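Long-range contacts in cellobiose 2-epimerase (Ruminococcus albus, PDB 3VW5), which probably catalyses the reversible epimerization of cellobiose to 4-O-beta-D-glucopyranosyl-D-mannose, acting on unmodified sugar from within an (alpha/alpha)6 barrel: residues G46-S51 against T109-F114; Y87-V92 against D157-L162; G312-Y317 against E327-V332. The protein carries 2 engineered substitutions. All coordinates share one frame; numbering follows the deposited sequence.

Interaction 1: residues G46-S51 against T109-F114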
# COMPACT_ATOMS: atom_id res chain seq x y z
N GLY A 46 -3.30 -2.60 -14.94
CA GLY A 46 -3.82 -1.62 -14.00
C GLY A 46 -2.76 -0.62 -13.61
O GLY A 46 -1.58 -0.97 -13.47
N VAL A 47 -3.16 0.64 -13.44
CA VAL A 47 -2.16 1.66 -13.16
C VAL A 47 -1.69 1.65 -11.70
O VAL A 47 -0.53 1.94 -11.42
CB VAL A 47 -2.56 3.07 -13.69
CG1 VAL A 47 -3.75 2.97 -14.65
CG2 VAL A 47 -2.80 4.04 -12.56
N ILE A 48 -2.58 1.28 -10.77
CA ILE A 48 -2.14 1.05 -9.40
C ILE A 48 -1.05 -0.04 -9.32
O ILE A 48 -0.12 0.05 -8.52
CB ILE A 48 -3.32 0.73 -8.45
CG1 ILE A 48 -3.50 1.87 -7.45
CG2 ILE A 48 -3.06 -0.53 -7.68
CD1 ILE A 48 -4.90 1.91 -6.87
N LEU A 49 -1.18 -1.04 -10.17
CA LEU A 49 -0.21 -2.11 -10.25
C LEU A 49 1.14 -1.57 -10.71
O LEU A 49 2.17 -1.89 -10.13
CB LEU A 49 -0.71 -3.21 -11.20
CG LEU A 49 0.26 -4.30 -11.67
CD1 LEU A 49 0.88 -5.02 -10.49
CD2 LEU A 49 -0.40 -5.28 -12.62
N HIS A 50 1.12 -0.74 -11.75
CA HIS A 50 2.35 -0.16 -12.26
C HIS A 50 2.98 0.84 -11.30
O HIS A 50 4.20 0.90 -11.17
CB HIS A 50 2.15 0.44 -13.64
CG HIS A 50 2.14 -0.60 -14.72
ND1 HIS A 50 1.08 -1.45 -14.91
CD2 HIS A 50 3.09 -0.96 -15.62
CE1 HIS A 50 1.36 -2.28 -15.91
NE2 HIS A 50 2.58 -2.00 -16.35
N SER A 51 2.16 1.61 -10.60
CA SER A 51 2.74 2.51 -9.63
C SER A 51 3.42 1.73 -8.52
O SER A 51 4.48 2.12 -8.05
CB SER A 51 1.69 3.47 -9.09
OG SER A 51 1.20 4.27 -10.14
N THR A 109 -8.96 9.14 -6.24
CA THR A 109 -8.04 9.73 -5.29
C THR A 109 -6.97 8.74 -4.82
O THR A 109 -5.78 9.05 -4.75
CB THR A 109 -8.81 10.26 -4.09
OG1 THR A 109 -9.70 11.27 -4.55
CG2 THR A 109 -7.88 10.86 -3.07
N TYR A 110 -7.41 7.54 -4.48
CA TYR A 110 -6.55 6.49 -3.97
C TYR A 110 -5.48 6.08 -5.00
O TYR A 110 -4.30 5.91 -4.67
CB TYR A 110 -7.45 5.33 -3.59
CG TYR A 110 -6.77 4.07 -3.18
CD1 TYR A 110 -6.54 3.82 -1.84
CD2 TYR A 110 -6.42 3.11 -4.11
CE1 TYR A 110 -5.94 2.64 -1.44
CE2 TYR A 110 -5.81 1.92 -3.73
CZ TYR A 110 -5.57 1.69 -2.38
OH TYR A 110 -4.98 0.52 -1.96
N ASN A 111 -5.91 5.94 -6.25
CA ASN A 111 -5.02 5.59 -7.35
C ASN A 111 -4.02 6.71 -7.62
O ASN A 111 -2.82 6.45 -7.71
CB ASN A 111 -5.83 5.27 -8.60
CG ASN A 111 -4.98 4.71 -9.74
OD1 ASN A 111 -3.97 4.06 -9.51
ND2 ASN A 111 -5.41 4.95 -10.97
N ILE A 112 -4.51 7.94 -7.72
CA ILE A 112 -3.63 9.11 -7.91
C ILE A 112 -2.60 9.30 -6.79
O ILE A 112 -1.46 9.70 -7.05
CB ILE A 112 -4.41 10.42 -8.08
CG1 ILE A 112 -5.44 10.30 -9.21
CG2 ILE A 112 -3.44 11.56 -8.33
CD1 ILE A 112 -6.65 11.22 -9.06
N ALA A 113 -3.00 9.05 -5.55
CA ALA A 113 -2.08 9.16 -4.44
C ALA A 113 -0.91 8.20 -4.66
O ALA A 113 0.24 8.54 -4.39
CB ALA A 113 -2.78 8.84 -3.11
N PHE A 114 -1.20 7.01 -5.17
CA PHE A 114 -0.17 6.00 -5.32
C PHE A 114 0.84 6.40 -6.38
O PHE A 114 2.05 6.27 -6.17
CB PHE A 114 -0.77 4.64 -5.64
CG PHE A 114 -0.67 3.68 -4.53
CD1 PHE A 114 0.57 3.14 -4.20
CD2 PHE A 114 -1.79 3.33 -3.78
CE1 PHE A 114 0.69 2.26 -3.14
CE2 PHE A 114 -1.70 2.43 -2.72
CZ PHE A 114 -0.45 1.90 -2.39
O HOH W 1 -1.43 4.73 -9.44
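Ile48 reaches across from the first turn of helix 47-64 and carries most of the packing against helix 109-126. Its CD1 comes up to the edge of the Tyr110 ring, near the ring plane and beside CE2, while its CG1 faces Phe114 CB at 4.3 Å. CG1 also lies against the amide of Asn111, whose side chain stands between the two helices with CG anti to the backbone N (chi1 -172°). Val47 meets the same amide at about a right angle, presenting CG2 to the nitrogen and oxygen together. Ser51 packs its CB against the carbonyl end of Phe114, 4.1 Å from Phe114 O.

No direct hydrogen bond joins the segments; a water bridges them. It donates to Asn111 OD1 at 2.6 Å and is also hydrogen-bonded to Ser51 OG at 2.8 Å, giving the amide oxygen a polar partner among apolar neighbours.

Behind this layer, the His50 side chain folds back on the N-cap residue: its ND1 donates to Gly46 O (3.1 Å, 166°), which also accepts from His50 N on the other face of the carbonyl, and its NE2 bonds to Phe29 N. On the other helix, the rings of Tyr110 and Phe114 both meet His184. Segments 47-51 and 109-114 run roughly parallel, 25° apart, their axes 9.3 Å apart at closest approach; each helix is entered directly from a beta strand, as neighbouring inner helices are in an (alpha/alpha)6 barrel.

Interaction 2: residues Y87-V92 against D157-L162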
# COMPACT_ATOMS: atom_id res chain seq x y z
N TYR A 87 -3.06 14.14 -18.96
CA TYR A 87 -2.43 15.45 -18.96
C TYR A 87 -3.46 16.53 -19.17
O TYR A 87 -3.32 17.64 -18.66
CB TYR A 87 -1.32 15.52 -20.01
CG TYR A 87 -0.09 14.75 -19.59
CD1 TYR A 87 0.75 15.22 -18.58
CD2 TYR A 87 0.23 13.54 -20.20
CE1 TYR A 87 1.88 14.52 -18.20
CE2 TYR A 87 1.36 12.81 -19.82
CZ TYR A 87 2.17 13.31 -18.82
OH TYR A 87 3.30 12.59 -18.44
N GLU A 88 -4.52 16.17 -19.90
CA GLU A 88 -5.59 17.09 -20.23
C GLU A 88 -6.52 17.43 -19.04
O GLU A 88 -6.75 18.59 -18.73
CB GLU A 88 -6.37 16.55 -21.42
CG GLU A 88 -7.57 17.38 -21.79
CD GLU A 88 -8.34 16.81 -22.97
OE1 GLU A 88 -7.88 15.78 -23.54
OE2 GLU A 88 -9.42 17.38 -23.32
N TYR A 89 -7.04 16.42 -18.36
CA TYR A 89 -7.93 16.67 -17.22
C TYR A 89 -7.20 16.58 -15.89
O TYR A 89 -7.67 17.11 -14.89
CB TYR A 89 -9.12 15.71 -17.20
CG TYR A 89 -10.14 15.91 -18.31
CD1 TYR A 89 -11.18 16.84 -18.17
CD2 TYR A 89 -10.08 15.18 -19.49
CE1 TYR A 89 -12.12 17.03 -19.17
CE2 TYR A 89 -11.01 15.37 -20.50
CZ TYR A 89 -12.03 16.30 -20.34
OH TYR A 89 -12.98 16.49 -21.34
N GLY A 90 -6.05 15.90 -15.86
CA GLY A 90 -5.36 15.65 -14.61
C GLY A 90 -5.49 14.23 -14.06
O GLY A 90 -6.30 13.44 -14.53
N GLY A 91 -4.68 13.91 -13.06
CA GLY A 91 -4.71 12.59 -12.47
C GLY A 91 -4.19 11.47 -13.37
O GLY A 91 -3.50 11.71 -14.38
N VAL A 92 -4.51 10.25 -12.98
CA VAL A 92 -4.12 9.07 -13.73
C VAL A 92 -5.35 8.20 -13.96
O VAL A 92 -6.29 8.24 -13.17
CB VAL A 92 -3.04 8.26 -12.97
CG1 VAL A 92 -1.84 9.13 -12.68
CG2 VAL A 92 -3.60 7.73 -11.66
N ASP A 157 -15.44 10.18 -12.73
CA ASP A 157 -15.13 9.82 -14.10
C ASP A 157 -13.97 10.67 -14.59
O ASP A 157 -13.50 11.55 -13.86
CB ASP A 157 -16.36 9.92 -15.03
CG ASP A 157 -16.87 11.35 -15.22
OD1 ASP A 157 -16.19 12.33 -14.84
OD2 ASP A 157 -17.98 11.48 -15.78
N ARG A 158 -13.50 10.40 -15.80
CA ARG A 158 -12.33 11.10 -16.32
C ARG A 158 -12.42 12.61 -16.12
O ARG A 158 -11.45 13.26 -15.77
CB ARG A 158 -12.12 10.78 -17.79
CG ARG A 158 -10.90 11.46 -18.31
CD ARG A 158 -10.78 11.34 -19.78
NE ARG A 158 -9.55 11.99 -20.19
CZ ARG A 158 -9.26 12.33 -21.44
NH1 ARG A 158 -10.13 12.09 -22.42
NH2 ARG A 158 -8.11 12.92 -21.70
N GLN A 159 -13.62 13.13 -16.33
CA GLN A 159 -13.90 14.56 -16.30
C GLN A 159 -14.23 15.07 -14.88
O GLN A 159 -14.74 16.17 -14.73
CB GLN A 159 -15.05 14.88 -17.26
CG GLN A 159 -14.82 14.40 -18.70
CD GLN A 159 -15.77 13.28 -19.15
OE1 GLN A 159 -16.89 13.55 -19.61
NE2 GLN A 159 -15.33 12.03 -19.02
N TRP A 160 -13.94 14.27 -13.86
CA TRP A 160 -14.10 14.72 -12.46
C TRP A 160 -15.55 14.91 -12.00
O TRP A 160 -15.80 15.61 -11.02
CB TRP A 160 -13.33 16.00 -12.17
CG TRP A 160 -11.84 15.95 -12.42
CD1 TRP A 160 -11.15 16.66 -13.36
CD2 TRP A 160 -10.86 15.17 -11.71
NE1 TRP A 160 -9.81 16.37 -13.29
CE2 TRP A 160 -9.60 15.47 -12.29
CE3 TRP A 160 -10.93 14.26 -10.65
CZ2 TRP A 160 -8.42 14.89 -11.84
CZ3 TRP A 160 -9.76 13.68 -10.21
CH2 TRP A 160 -8.51 14.00 -10.80
N ARG A 161 -16.50 14.30 -12.70
CA ARG A 161 -17.87 14.25 -12.22
C ARG A 161 -18.02 13.05 -11.29
O ARG A 161 -17.57 11.94 -11.60
CB ARG A 161 -18.86 14.17 -13.38
CG ARG A 161 -18.73 15.34 -14.36
CD ARG A 161 -19.54 15.12 -15.64
NE ARG A 161 -19.05 13.99 -16.42
CZ ARG A 161 -19.37 13.78 -17.70
NH1 ARG A 161 -20.17 14.63 -18.33
NH2 ARG A 161 -18.88 12.72 -18.34
N LEU A 162 -18.66 13.27 -10.15
CA LEU A 162 -18.80 12.23 -9.12
C LEU A 162 -19.51 10.93 -9.57
O LEU A 162 -20.54 10.98 -10.25
CB LEU A 162 -19.51 12.81 -7.90
CG LEU A 162 -19.36 11.90 -6.70
CD1 LEU A 162 -18.37 12.49 -5.71
CD2 LEU A 162 -20.72 11.63 -6.04
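Tyr89 packs against the type I beta turn Asp157-Trp160, meeting Arg158 and Gln159. The arginine, extended from CG to NE with CG anti to the backbone N (chi1 -178°), crosses the tyrosine at about a right angle. Tyr89 CD2 sits over one face of the guanidinium, 3.3 Å from Arg158 NE, but the ring and guanidinium planes are 71° apart and do not stack. Gln159 instead runs alongside the tyrosine, pointing the same way. Its CA lies over a ring face, and its CG makes an off-centre CH-pi contact 4.1 Å from the Tyr89 ring centroid.

Trp160 turns the edge of its indole to the loop. NE1 donates to Tyr89 O at 2.8 Å in a nearly straight bond (167°), with the oxygen in the indole plane although the donor stands above the carbonyl plane. Gly90 and Gly91 pass close to the six-membered ring. Arg158 NH2 reaches Glu88 OE1 in a long salt bridge of 3.4 Å, whereas its NE is paired with Asp86.

Lys107, on strand 102-108, donates to both Gly90 O and Arg158 O. The two loops, following helix 67-84 and strand 151-156, thus meet beside this strand, with Trp160 resting on Ile112 of helix 109-126 and Asn145 of helix 129-145.

Interaction 3: residues G312-Y317 against E327-V332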
# COMPACT_ATOMS: atom_id res chain seq x y z
N GLY A 312 4.45 -3.44 11.23
CA GLY A 312 3.77 -2.71 12.29
C GLY A 312 4.15 -3.18 13.69
O GLY A 312 4.26 -2.38 14.61
N PHE A 313 4.35 -4.48 13.84
CA PHE A 313 4.78 -5.05 15.11
C PHE A 313 6.22 -4.67 15.47
O PHE A 313 6.53 -4.43 16.65
CB PHE A 313 4.62 -6.57 15.08
CG PHE A 313 3.21 -7.03 15.27
CD1 PHE A 313 2.29 -6.26 15.99
CD2 PHE A 313 2.79 -8.26 14.73
CE1 PHE A 313 0.99 -6.70 16.17
CE2 PHE A 313 1.49 -8.70 14.91
CZ PHE A 313 0.59 -7.91 15.64
N ILE A 314 7.10 -4.66 14.47
CA ILE A 314 8.49 -4.27 14.68
C ILE A 314 8.54 -2.80 15.07
O ILE A 314 9.22 -2.43 16.03
CB ILE A 314 9.35 -4.54 13.43
CG1 ILE A 314 9.51 -6.06 13.24
CG2 ILE A 314 10.70 -3.83 13.52
CD1 ILE A 314 10.31 -6.45 12.03
N ASN A 315 7.80 -1.99 14.33
CA ASN A 315 7.63 -0.58 14.64
C ASN A 315 7.11 -0.35 16.06
O ASN A 315 7.56 0.57 16.75
CB ASN A 315 6.68 0.06 13.63
CG ASN A 315 6.60 1.56 13.79
OD1 ASN A 315 7.49 2.29 13.36
ND2 ASN A 315 5.52 2.03 14.41
N ALA A 316 6.16 -1.18 16.48
CA ALA A 316 5.59 -1.06 17.82
C ALA A 316 6.65 -1.37 18.87
O ALA A 316 6.72 -0.71 19.92
CB ALA A 316 4.37 -1.95 17.99
N TYR A 317 7.49 -2.37 18.59
CA TYR A 317 8.63 -2.65 19.46
C TYR A 317 9.53 -1.41 19.52
O TYR A 317 9.82 -0.90 20.61
CB TYR A 317 9.42 -3.87 18.95
CG TYR A 317 10.73 -4.06 19.68
CD1 TYR A 317 10.76 -4.55 20.98
CD2 TYR A 317 11.95 -3.73 19.07
CE1 TYR A 317 11.96 -4.72 21.66
CE2 TYR A 317 13.15 -3.89 19.75
CZ TYR A 317 13.16 -4.39 21.04
OH TYR A 317 14.35 -4.56 21.73
N GLU A 327 8.32 -10.92 19.12
CA GLU A 327 7.89 -12.30 18.99
C GLU A 327 6.73 -12.43 18.01
O GLU A 327 6.73 -13.31 17.15
CB GLU A 327 7.53 -12.90 20.35
CG GLU A 327 8.69 -13.66 21.02
CD GLU A 327 9.19 -12.97 22.29
OE1 GLU A 327 10.36 -12.50 22.27
OE2 GLU A 327 8.44 -12.92 23.31
N SER A 328 5.75 -11.54 18.12
CA SER A 328 4.62 -11.56 17.18
C SER A 328 5.11 -11.41 15.74
O SER A 328 4.68 -12.15 14.85
CB SER A 328 3.62 -10.45 17.52
OG SER A 328 3.04 -10.68 18.78
N ALA A 329 6.00 -10.44 15.51
CA ALA A 329 6.62 -10.26 14.21
C ALA A 329 7.17 -11.58 13.69
O ALA A 329 6.84 -12.00 12.57
CB ALA A 329 7.73 -9.23 14.28
N LYS A 330 7.99 -12.25 14.51
CA LYS A 330 8.61 -13.52 14.13
C LYS A 330 7.53 -14.55 13.80
O LYS A 330 7.63 -15.31 12.83
CB LYS A 330 9.50 -14.07 15.25
CG LYS A 330 10.66 -14.93 14.74
CD LYS A 330 11.17 -15.92 15.79
CE LYS A 330 12.47 -16.62 15.34
NZ LYS A 330 12.27 -17.77 14.38
N SER A 331 6.50 -14.57 14.63
CA SER A 331 5.43 -15.52 14.49
C SER A 331 4.77 -15.34 13.12
O SER A 331 4.59 -16.30 12.36
CB SER A 331 4.43 -15.31 15.63
OG SER A 331 3.45 -16.32 15.66
N VAL A 332 4.42 -14.10 12.78
CA VAL A 332 3.77 -13.83 11.51
C VAL A 332 4.69 -14.21 10.36
O VAL A 332 4.28 -14.84 9.39
CB VAL A 332 3.34 -12.36 11.38
CG1 VAL A 332 2.84 -12.08 9.98
CG2 VAL A 332 2.28 -12.06 12.40
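The Phe313 ring receives Ser328 CB over one face and Val332 CG2 at its edge. The serine methylene stands 4.0 Å from the ring centroid in a CH-pi contact, 27° from the ring normal and displaced toward the CD2 and CE2 side. Val332 CG2 lies near the ring plane, 4.3 Å from Phe313 CE2. CG of Phe313 is anti to the carbonyl carbon (chi1 -78°), which carries the ring outward to Ser328 and Val332, one turn apart on the other helix. At the base of the ring, Phe313 CB packs on Ala329 CB at 4.2 Å.

The backbones come nearest at this pair, with Phe313 CA and Ala329 CA 5.6 Å apart. Helices 303-318 and 323-340 follow one another in the chain through a short connection and form a helical hairpin within the (alpha/alpha)6 barrel; segments 312-317 and 327-332 run antiparallel, at 165° with axes 8.6 Å apart at closest approach.

Ile314, the next residue along, places CG1 3.8 Å from Ala329 CB, so this methyl rests against two consecutive residues, Phe313 through CB and Ile314 through CG1. Ser328 gives the ring its carbon while its hydroxyl is engaged elsewhere, in hydrogen bonds with Gln279 of helix 261-281 and with Lys324 O one turn earlier. Leu283 of strand 283-284 touches both Ser328 and Val332, and Phe325 of helix 323-340 packs against Phe313.

Overall arrangement
Interactions 1 and 2 are neighbours, with centres 14 Å apart, whereas interaction 3 lies across the barrel, its centre about 28 Å from that of interaction 1 and 41 Å from that of interaction 2. The first two interleave along the chain and touch in space: Val92 packs on Asn111 and Val47, and Trp160 on Ile112. Helix 109-126 therefore takes part in the buried pairing of helices and also backs the more peripheral loop contact. Interaction 3 comes later in the sequence and joins two successive helices. The contacts thus include both pairings of sequence-distant segments and a local hairpin, all within the one (alpha/alpha)6 barrel.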